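Local coordinates for trehalose-6-phosphate phosphatase (Candida albicans, PDB 5DXI), which is a phosphatase of the HAD superfamily and, in this crystal, holds a magnesium ion, a beryllium trifluoride ion and a glycan, at residues Asp47-Ile52 with Lys77-Lys82; Asp118-Tyr123 with Asn164-Lys169; Val173-Gly178 with Ile182-Lys187. All blocks are in the same frame, centred on the assembly; numbering follows the deposited sequence.

Contact 1: Asp47-Ile52 with Lys77-Lys82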
loop_
_atom_site.group_PDB
_atom_site.type_symbol
_atom_site.label_atom_id
_atom_site.label_comp_id
_atom_site.label_asym_id
_atom_site.label_seq_id
_atom_site.Cartn_x
_atom_site.Cartn_y
_atom_site.Cartn_z
ATOM N N ASP A 47 13.459 7.995 -12.714
ATOM C CA ASP A 47 13.620 9.453 -12.643
ATOM C C ASP A 47 12.247 10.155 -12.740
ATOM O O ASP A 47 12.001 11.164 -12.069
ATOM C CB ASP A 47 14.573 9.953 -13.742
ATOM C CG ASP A 47 14.707 11.463 -13.752
ATOM O OD1 ASP A 47 15.024 12.050 -12.697
ATOM O OD2 ASP A 47 14.482 12.068 -14.817
ATOM N N LYS A 48 11.371 9.635 -13.589
ATOM C CA LYS A 48 10.026 10.217 -13.716
ATOM C C LYS A 48 9.297 10.229 -12.366
ATOM O O LYS A 48 8.717 11.246 -11.960
ATOM C CB LYS A 48 9.195 9.465 -14.746
ATOM C CG LYS A 48 7.813 10.084 -14.954
ATOM C CD LYS A 48 7.061 9.405 -16.076
ATOM C CE LYS A 48 5.853 10.228 -16.516
ATOM N NZ LYS A 48 5.070 9.513 -17.571
ATOM N N LEU A 49 9.352 9.105 -11.658
ATOM C CA LEU A 49 8.769 9.033 -10.315
ATOM C C LEU A 49 9.417 10.065 -9.391
ATOM O O LEU A 49 8.729 10.790 -8.652
ATOM C CB LEU A 49 8.919 7.624 -9.739
ATOM C CG LEU A 49 8.573 7.446 -8.251
ATOM C CD1 LEU A 49 7.118 7.830 -7.953
ATOM C CD2 LEU A 49 8.840 6.010 -7.814
ATOM N N ASN A 50 10.747 10.133 -9.423
ATOM C CA ASN A 50 11.446 11.084 -8.574
ATOM C C ASN A 50 11.044 12.506 -8.879
ATOM O O ASN A 50 10.888 13.308 -7.970
ATOM C CB ASN A 50 12.960 10.917 -8.702
ATOM C CG ASN A 50 13.445 9.659 -8.022
ATOM O OD1 ASN A 50 12.783 9.153 -7.111
ATOM N ND2 ASN A 50 14.591 9.137 -8.461
ATOM N N ARG A 51 10.846 12.822 -10.154
ATOM C CA ARG A 51 10.467 14.192 -10.513
ATOM C C ARG A 51 9.048 14.490 -10.037
ATOM O O ARG A 51 8.754 15.569 -9.498
ATOM C CB ARG A 51 10.580 14.407 -12.026
ATOM C CG ARG A 51 10.394 15.862 -12.474
ATOM C CD ARG A 51 10.850 16.058 -13.931
ATOM N NE ARG A 51 10.944 14.790 -14.668
ATOM C CZ ARG A 51 10.118 14.427 -15.650
ATOM N NH1 ARG A 51 9.134 15.237 -16.027
ATOM N NH2 ARG A 51 10.278 13.254 -16.259
ATOM N N ILE A 52 8.173 13.510 -10.217
ATOM C CA ILE A 52 6.807 13.634 -9.740
ATOM C C ILE A 52 6.780 13.895 -8.239
ATOM O O ILE A 52 6.150 14.850 -7.775
ATOM C CB ILE A 52 6.006 12.356 -10.066
ATOM C CG1 ILE A 52 5.754 12.279 -11.573
ATOM C CG2 ILE A 52 4.689 12.334 -9.288
ATOM C CD1 ILE A 52 5.213 10.928 -12.057
ATOM N N LYS A 77 16.451 3.654 1.870
ATOM C CA LYS A 77 17.380 3.722 0.755
ATOM C C LYS A 77 16.816 4.481 -0.444
ATOM O O LYS A 77 17.419 5.444 -0.921
ATOM C CB LYS A 77 17.780 2.311 0.322
ATOM C CG LYS A 77 18.761 2.264 -0.844
ATOM C CD LYS A 77 19.054 0.825 -1.261
ATOM C CE LYS A 77 20.089 0.158 -0.378
ATOM N NZ LYS A 77 20.392 -1.236 -0.820
ATOM N N TRP A 78 15.639 4.076 -0.902
ATOM C CA TRP A 78 15.123 4.596 -2.163
ATOM C C TRP A 78 14.126 5.735 -2.036
ATOM O O TRP A 78 13.863 6.401 -3.025
ATOM C CB TRP A 78 14.516 3.459 -2.968
ATOM C CG TRP A 78 15.534 2.466 -3.391
ATOM C CD1 TRP A 78 15.635 1.171 -2.986
ATOM C CD2 TRP A 78 16.618 2.687 -4.306
ATOM N NE1 TRP A 78 16.708 0.564 -3.597
ATOM C CE2 TRP A 78 17.323 1.473 -4.416
ATOM C CE3 TRP A 78 17.046 3.790 -5.052
ATOM C CZ2 TRP A 78 18.457 1.334 -5.226
ATOM C CZ3 TRP A 78 18.159 3.642 -5.872
ATOM C CH2 TRP A 78 18.848 2.422 -5.950
ATOM N N MET A 79 13.610 5.989 -0.829
ATOM C CA MET A 79 12.643 7.068 -0.619
ATOM C C MET A 79 13.020 8.006 0.518
ATOM O O MET A 79 12.333 9.006 0.742
ATOM C CB MET A 79 11.243 6.493 -0.336
ATOM C CG MET A 79 10.672 5.795 -1.534
ATOM S SD MET A 79 10.150 7.033 -2.735
ATOM C CE MET A 79 10.403 6.102 -4.223
ATOM N N GLY A 80 14.098 7.684 1.233
ATOM C CA GLY A 80 14.455 8.383 2.461
ATOM C C GLY A 80 14.803 9.863 2.381
ATOM O O GLY A 80 14.511 10.636 3.303
ATOM N N ASN A 81 15.442 10.265 1.292
ATOM C CA ASN A 81 15.828 11.660 1.131
ATOM C C ASN A 81 14.763 12.433 0.360
ATOM O O ASN A 81 14.942 13.597 0.008
ATOM C CB ASN A 81 17.173 11.759 0.414
ATOM C CG ASN A 81 17.156 11.057 -0.924
ATOM O OD1 ASN A 81 16.110 10.582 -1.372
ATOM N ND2 ASN A 81 18.308 10.991 -1.573
ATOM N N LYS A 82 13.660 11.767 0.051
ATOM C CA LYS A 82 12.593 12.458 -0.639
ATOM C C LYS A 82 11.647 12.971 0.422
ATOM O O LYS A 82 11.623 12.461 1.540
ATOM C CB LYS A 82 11.931 11.532 -1.653
ATOM C CG LYS A 82 12.951 10.968 -2.638
ATOM C CD LYS A 82 12.273 10.372 -3.849
ATOM C CE LYS A 82 12.738 8.959 -4.088
ATOM N NZ LYS A 82 14.115 8.872 -4.658
#

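Contact 2: Asp118-Tyr123 with Asn164-Lys169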
loop_
_atom_site.group_PDB
_atom_site.type_symbol
_atom_site.label_atom_id
_atom_site.label_comp_id
_atom_site.label_asym_id
_atom_site.label_seq_id
_atom_site.Cartn_x
_atom_site.Cartn_y
_atom_site.Cartn_z
ATOM N N ASP A 118 8.406 -19.398 9.890
ATOM C CA ASP A 118 9.704 -19.629 9.271
ATOM C C ASP A 118 9.912 -21.115 8.981
ATOM O O ASP A 118 10.280 -21.492 7.869
ATOM C CB ASP A 118 10.821 -19.110 10.179
ATOM C CG ASP A 118 12.140 -18.902 9.447
ATOM O OD1 ASP A 118 12.178 -18.973 8.202
ATOM O OD2 ASP A 118 13.146 -18.654 10.128
ATOM N N ASP A 119 9.671 -21.950 9.990
ATOM C CA ASP A 119 9.769 -23.403 9.853
ATOM C C ASP A 119 8.880 -23.924 8.734
ATOM O O ASP A 119 9.283 -24.781 7.951
ATOM C CB ASP A 119 9.401 -24.089 11.171
ATOM C CG ASP A 119 10.493 -23.958 12.217
ATOM O OD1 ASP A 119 11.588 -23.465 11.874
ATOM O OD2 ASP A 119 10.251 -24.332 13.382
ATOM N N ILE A 120 7.667 -23.402 8.658
ATOM C CA ILE A 120 6.741 -23.851 7.636
ATOM C C ILE A 120 7.237 -23.408 6.248
ATOM O O ILE A 120 7.193 -24.186 5.292
ATOM C CB ILE A 120 5.317 -23.332 7.917
ATOM C CG1 ILE A 120 4.779 -24.003 9.184
ATOM C CG2 ILE A 120 4.394 -23.586 6.727
ATOM C CD1 ILE A 120 3.478 -23.415 9.718
ATOM N N PHE A 121 7.737 -22.174 6.160
ATOM C CA PHE A 121 8.276 -21.636 4.913
ATOM C C PHE A 121 9.504 -22.430 4.458
ATOM O O PHE A 121 9.710 -22.633 3.262
ATOM C CB PHE A 121 8.637 -20.151 5.057
ATOM C CG PHE A 121 7.457 -19.208 4.900
ATOM C CD1 PHE A 121 6.262 -19.652 4.355
ATOM C CD2 PHE A 121 7.554 -17.873 5.301
ATOM C CE1 PHE A 121 5.174 -18.787 4.214
ATOM C CE2 PHE A 121 6.472 -16.998 5.156
ATOM C CZ PHE A 121 5.284 -17.457 4.615
ATOM N N LYS A 122 10.329 -22.863 5.407
ATOM C CA LYS A 122 11.517 -23.640 5.060
ATOM C C LYS A 122 11.144 -24.968 4.392
ATOM O O LYS A 122 11.795 -25.400 3.437
ATOM C CB LYS A 122 12.382 -23.889 6.298
ATOM C CG LYS A 122 13.245 -22.704 6.689
ATOM C CD LYS A 122 14.035 -22.986 7.954
ATOM C CE LYS A 122 15.078 -21.914 8.202
ATOM N NZ LYS A 122 15.614 -21.984 9.591
ATOM N N TYR A 123 10.083 -25.598 4.885
ATOM C CA TYR A 123 9.574 -26.829 4.290
ATOM C C TYR A 123 9.119 -26.633 2.845
ATOM O O TYR A 123 9.453 -27.433 1.968
ATOM C CB TYR A 123 8.422 -27.384 5.132
ATOM C CG TYR A 123 7.706 -28.573 4.515
ATOM C CD1 TYR A 123 8.173 -29.870 4.701
ATOM C CD2 TYR A 123 6.533 -28.397 3.784
ATOM C CE1 TYR A 123 7.513 -30.955 4.149
ATOM C CE2 TYR A 123 5.864 -29.476 3.227
ATOM C CZ TYR A 123 6.357 -30.753 3.414
ATOM O OH TYR A 123 5.691 -31.826 2.865
ATOM N N ASN A 164 -2.896 -21.365 7.688
ATOM C CA ASN A 164 -4.232 -20.978 8.117
ATOM C C ASN A 164 -4.868 -21.983 9.084
ATOM O O ASN A 164 -5.768 -21.637 9.841
ATOM C CB ASN A 164 -5.141 -20.793 6.896
ATOM C CG ASN A 164 -5.032 -19.404 6.290
ATOM O OD1 ASN A 164 -4.870 -18.416 7.002
ATOM N ND2 ASN A 164 -5.140 -19.322 4.972
ATOM N N ASP A 165 -4.401 -23.227 9.051
ATOM C CA ASP A 165 -4.929 -24.257 9.942
ATOM C C ASP A 165 -4.138 -24.372 11.236
ATOM O O ASP A 165 -4.628 -24.938 12.213
ATOM C CB ASP A 165 -4.953 -25.614 9.241
ATOM C CG ASP A 165 -6.073 -25.729 8.220
ATOM O OD1 ASP A 165 -7.151 -25.113 8.418
ATOM O OD2 ASP A 165 -5.858 -26.426 7.208
ATOM N N THR A 166 -2.924 -23.831 11.246
ATOM C CA THR A 166 -2.065 -23.917 12.422
ATOM C C THR A 166 -1.792 -22.548 13.043
ATOM O O THR A 166 -2.499 -22.124 13.961
ATOM C CB THR A 166 -0.720 -24.601 12.086
ATOM O OG1 THR A 166 -0.073 -23.909 11.009
ATOM C CG2 THR A 166 -0.950 -26.047 11.675
ATOM N N VAL A 167 -0.762 -21.873 12.543
ATOM C CA VAL A 167 -0.324 -20.594 13.090
ATOM C C VAL A 167 -1.447 -19.568 13.185
ATOM O O VAL A 167 -1.568 -18.866 14.190
ATOM C CB VAL A 167 0.827 -19.995 12.248
ATOM C CG1 VAL A 167 1.280 -18.660 12.823
ATOM C CG2 VAL A 167 1.998 -20.966 12.178
ATOM N N ALA A 168 -2.285 -19.495 12.156
ATOM C CA ALA A 168 -3.321 -18.465 12.127
ATOM C C ALA A 168 -4.447 -18.771 13.120
ATOM O O ALA A 168 -5.231 -17.888 13.473
ATOM C CB ALA A 168 -3.880 -18.308 10.720
ATOM N N LYS A 169 -4.504 -20.016 13.587
ATOM C CA LYS A 169 -5.440 -20.387 14.642
ATOM C C LYS A 169 -4.857 -20.058 16.017
ATOM O O LYS A 169 -5.561 -19.582 16.901
ATOM C CB LYS A 169 -5.780 -21.880 14.567
ATOM C CG LYS A 169 -6.473 -22.329 13.288
ATOM C CD LYS A 169 -7.956 -22.061 13.348
ATOM C CE LYS A 169 -8.629 -22.355 12.014
ATOM N NZ LYS A 169 -8.872 -23.814 11.831
#

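Contact 3: Val173-Gly178 with Ile182-Lys187. With GLC (alpha-D-glucopyranose), chain C.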
loop_
_atom_site.group_PDB
_atom_site.type_symbol
_atom_site.label_atom_id
_atom_site.label_comp_id
_atom_site.label_asym_id
_atom_site.label_seq_id
_atom_site.Cartn_x
_atom_site.Cartn_y
_atom_site.Cartn_z
ATOM N N VAL A 173 -2.506 -13.588 13.563
ATOM C CA VAL A 173 -1.722 -13.145 12.416
ATOM C C VAL A 173 -2.568 -13.274 11.151
ATOM O O VAL A 173 -3.503 -14.083 11.085
ATOM C CB VAL A 173 -0.424 -13.956 12.247
ATOM C CG1 VAL A 173 0.479 -13.774 13.455
ATOM C CG2 VAL A 173 -0.741 -15.424 12.042
ATOM N N GLU A 174 -2.243 -12.461 10.156
ATOM C CA GLU A 174 -2.921 -12.510 8.876
ATOM C C GLU A 174 -2.034 -13.236 7.878
ATOM O O GLU A 174 -0.847 -12.946 7.796
ATOM C CB GLU A 174 -3.226 -11.109 8.365
ATOM C CG GLU A 174 -4.092 -11.111 7.112
ATOM C CD GLU A 174 -5.502 -11.599 7.396
ATOM O OE1 GLU A 174 -5.998 -11.348 8.519
ATOM O OE2 GLU A 174 -6.104 -12.241 6.506
ATOM N N VAL A 175 -2.601 -14.182 7.138
ATOM C CA VAL A 175 -1.847 -14.878 6.086
ATOM C C VAL A 175 -2.270 -14.332 4.723
ATOM O O VAL A 175 -3.365 -14.633 4.238
ATOM C CB VAL A 175 -2.055 -16.422 6.125
ATOM C CG1 VAL A 175 -1.256 -17.098 5.021
ATOM C CG2 VAL A 175 -1.651 -16.992 7.483
ATOM N N MET A 176 -1.404 -13.529 4.113
ATOM C CA MET A 176 -1.763 -12.789 2.909
ATOM C C MET A 176 -1.171 -13.422 1.660
ATOM O O MET A 176 0.036 -13.562 1.563
ATOM C CB MET A 176 -1.260 -11.343 2.985
ATOM C CG MET A 176 -2.065 -10.390 3.839
ATOM S SD MET A 176 -1.505 -8.677 3.607
ATOM C CE MET A 176 0.165 -8.755 4.246
ATOM N N ALA A 177 -2.017 -13.803 0.709
ATOM C CA ALA A 177 -1.511 -14.204 -0.598
ATOM C C ALA A 177 -1.225 -12.916 -1.371
ATOM O O ALA A 177 -2.128 -12.119 -1.616
ATOM C CB ALA A 177 -2.514 -15.091 -1.339
ATOM N N GLY A 178 0.021 -12.728 -1.778
ATOM C CA GLY A 178 0.396 -11.568 -2.568
ATOM C C GLY A 178 0.861 -12.048 -3.931
ATOM O O GLY A 178 0.844 -13.247 -4.196
ATOM N N ILE A 182 3.667 -15.391 -0.279
ATOM C CA ILE A 182 2.816 -15.478 0.887
ATOM C C ILE A 182 3.458 -14.569 1.922
ATOM O O ILE A 182 4.674 -14.597 2.088
ATOM C CB ILE A 182 2.683 -16.911 1.427
ATOM C CG1 ILE A 182 1.954 -17.789 0.416
ATOM C CG2 ILE A 182 1.889 -16.928 2.732
ATOM C CD1 ILE A 182 1.973 -19.253 0.780
ATOM N N GLU A 183 2.681 -13.765 2.616
ATOM C CA GLU A 183 3.229 -12.914 3.647
ATOM C C GLU A 183 2.461 -13.156 4.914
ATOM O O GLU A 183 1.290 -13.390 4.867
ATOM C CB GLU A 183 3.164 -11.433 3.243
ATOM C CG GLU A 183 3.941 -11.065 1.983
ATOM C CD GLU A 183 4.631 -9.721 2.054
ATOM O OE1 GLU A 183 5.013 -9.300 3.129
ATOM O OE2 GLU A 183 4.811 -9.092 1.025
ATOM N N VAL A 184 3.144 -13.118 6.039
ATOM C CA VAL A 184 2.515 -13.259 7.347
ATOM C C VAL A 184 2.882 -12.091 8.257
ATOM O O VAL A 184 4.050 -11.728 8.385
ATOM C CB VAL A 184 2.918 -14.581 8.029
ATOM C CG1 VAL A 184 2.276 -14.683 9.401
ATOM C CG2 VAL A 184 2.504 -15.775 7.162
ATOM N N ARG A 185 1.878 -11.487 8.876
ATOM C CA ARG A 185 2.129 -10.389 9.782
ATOM C C ARG A 185 0.971 -10.302 10.778
ATOM O O ARG A 185 -0.082 -10.888 10.530
ATOM C CB ARG A 185 2.309 -9.092 8.993
ATOM C CG ARG A 185 1.093 -8.696 8.240
ATOM C CD ARG A 185 0.681 -7.263 8.522
ATOM N NE ARG A 185 -0.339 -6.881 7.554
ATOM C CZ ARG A 185 -1.605 -7.266 7.623
ATOM N NH1 ARG A 185 -2.025 -8.005 8.646
ATOM N NH2 ARG A 185 -2.459 -6.893 6.686
ATOM N N PRO A 186 1.176 -9.590 11.911
ATOM C CA PRO A 186 0.132 -9.452 12.934
ATOM C C PRO A 186 -1.133 -8.919 12.316
ATOM O O PRO A 186 -1.067 -8.082 11.414
ATOM C CB PRO A 186 0.723 -8.441 13.923
ATOM C CG PRO A 186 2.203 -8.583 13.763
ATOM C CD PRO A 186 2.406 -8.868 12.292
ATOM N N LYS A 187 -2.268 -9.437 12.765
ATOM C CA LYS A 187 -3.533 -9.103 12.154
ATOM C C LYS A 187 -3.946 -7.672 12.469
ATOM O O LYS A 187 -4.642 -7.034 11.677
ATOM C CB LYS A 187 -4.617 -10.095 12.592
ATOM C CG LYS A 187 -5.890 -9.983 11.778
ATOM C CD LYS A 187 -6.724 -11.267 11.811
ATOM C CE LYS A 187 -7.506 -11.396 13.095
ATOM N NZ LYS A 187 -8.592 -10.377 13.153
HETATM C C1 GLC C . 8.032 -6.862 -2.913
HETATM C C2 GLC C . 8.880 -7.257 -1.711
HETATM C C3 GLC C . 7.967 -7.729 -0.575
HETATM C C4 GLC C . 6.965 -6.635 -0.251
HETATM C C5 GLC C . 6.180 -6.293 -1.514
HETATM C C6 GLC C . 5.259 -5.119 -1.244
HETATM O O1 GLC C . 7.364 -8.007 -3.440
HETATM O O2 GLC C . 9.774 -8.295 -2.102
HETATM O O3 GLC C . 8.738 -8.000 0.586
HETATM O O4 GLC C . 6.052 -7.073 0.777
HETATM O O5 GLC C . 7.053 -5.884 -2.554
HETATM O O6 GLC C . 6.052 -3.954 -0.988
#

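Contact 1: Asp47-Ile52 with Lys77-Lys82
Asn-50 and Lys-82 mark the closest backbone approach, CA to CA 8.1 Å, where the first turns of helix 47-58 pass the type I turn from Met-79 to Lys-82 that follows Trp-78. The turn is closed by Lys-82 N on Met-79 O, and it sends the lysine side chain toward the other helix. Bends late in that chain (chi3 -127°, chi4 -75°) fold it so that NZ donates to Asn-50 OD1 at 2.8 Å. The two side chains cross at about a right angle, and NZ stands above the carbonyl plane of Asn-50, 50° out of it. A weak second bond, NZ to Trp-78 O at 3.0 Å, leads back to helix 72-79. Beside this polar link, Leu-49 CD2 meets Met-79 CE at 3.9 Å, a small methyl-to-methyl touch between buried residues. Leu-53, further along helix 47-58, touches both Met-79 and Lys-82. The two helices belong to successive beta-alpha-beta crossovers of the HAD core, joining parallel strands 23-27, 62-67 and 85-88, while Ile-52 packs on Leu-291 and Leu-294 of helix 287-298.

Contact 2: Asp118-Tyr123 with Asn164-Lys169
Ile-120 reaches Thr-166 and Val-167 because its CG1 branch turns opposite the carbonyl carbon (chi1 -67°) and then runs out extended (chi2 170°), pushing CD1 clear of helix 113-126. That one methyl does all the touching. It lies 3.8 Å from Val-167 CG2 and equally 3.8 Å from Thr-166 OG1, and the isoleucine and each partner pass one another pointing in opposite directions. Val-167 holds its CG1 opposite its own backbone N (chi1 180°), which leaves CG2 as the branch that faces the isoleucine. The backbones stay well apart, with the nearest CA atoms, those of Ile-120 and Val-167, 9.5 Å from each other, so the meeting depends on side-chain length.

Thr-166 is the break between helix 149-165 and the short helix 167-170: it leaves helical geometry and stands at the N-cap position of the second helix. Its hydroxyl makes no capping bond there; it turns back to Glu-162 O in the preceding helix, so the approach of Ile-120 CD1 to OG1 is van der Waals contact only. This is the outer layer of the cap domain of a HAD phosphatase, where helices 113-126 and 149-165 pack on one face of a four-stranded antiparallel sheet. Ile-120 also touches Glu-162 and Leu-163, extending the seam between those helices. One residue on, Phe-121 turns inward, meeting the Trp-142 ring and packing on Cys-159 and Leu-163. Lys-169 N hydrogen-bonds to Thr-166 O at 2.9 Å in the first turn of the short helix that leads toward strand 173-178.

Contact 3: Val173-Gly178 with Ile182-Lys187
Glu-183, opposite Met-176 in a beta hairpin, has a carboxylate oxygen, OE1, gripped by three groups: a salt bridge from Lys-136 NZ and weak hydrogen bonds with His-90 NE2 and Thr-141 OG1. Its other oxygen, OE2, accepts from O4 of a bound alpha-D-glucopyranose at a modelled 2.4 Å, a length short enough to be taken with caution. The same sugar is also hydrogen-bonded to Lys-136, Glu-134, Asp-30 and Ser-68.

Strands 173-178 and 182-186 run antiparallel, their directions 160° apart. Glu-174 with Arg-185 and Met-176 with Glu-183 are the hydrogen-bonded pairs. In the first, Glu-174 N reaches Arg-185 O at 2.7 Å, nearly along the C=O axis, whereas Arg-185 N to Glu-174 O is longer at 3.3 Å. The second pair is more even, with Met-176 N 2.8 Å from Glu-183 O and Glu-183 N 2.9 Å from Met-176 O.

On the face carrying these four side chains, Arg-185 CG sits between its backbone N and carbonyl carbon (chi1 63°), and a bend at chi2 brings the guanidinium back over strand 173-178. There NH1 rests 3.3 Å from Glu-174 CB and NH2 3.7 Å from Met-176 SD, both oblique to the group. NH1 also donates to Pro-186 O, tilted 23° from the guanidinium plane. Glu-174 touches the arginine through its methylenes, not its carboxylate.

Val-175 CG1 lies 3.9 Å from Ile-182 CG2 on the other face. That face is apolar and packs on helices 113-126 and 149-165, while the first presents Glu-183 to the sugar; the salt bridge to OE1, with two weak bonds beside it, probably helps hold the carboxylate with OE2 toward the sugar.

Contacts 2 and 3 belong to the same cap domain and touch: Val-167 CG1 packs on Val-173 CG2, and Phe-121 CZ reaches Ile-182 O, joining the helical layer to the sheet beneath. Contact 1 lies in the HAD core, its centre about 36 Å from that of contact 2 and about 28 Å from that of contact 3. Contact 3 is the buried one, and the largest, bound by main-chain pairing and bearing a pocket residue; the other two are partly buried and rest on a few side chains. Contact 2 is van der Waals packing between the side chains of its two segments, whereas contact 1 combines a methyl touch with a lysine-to-amide bond.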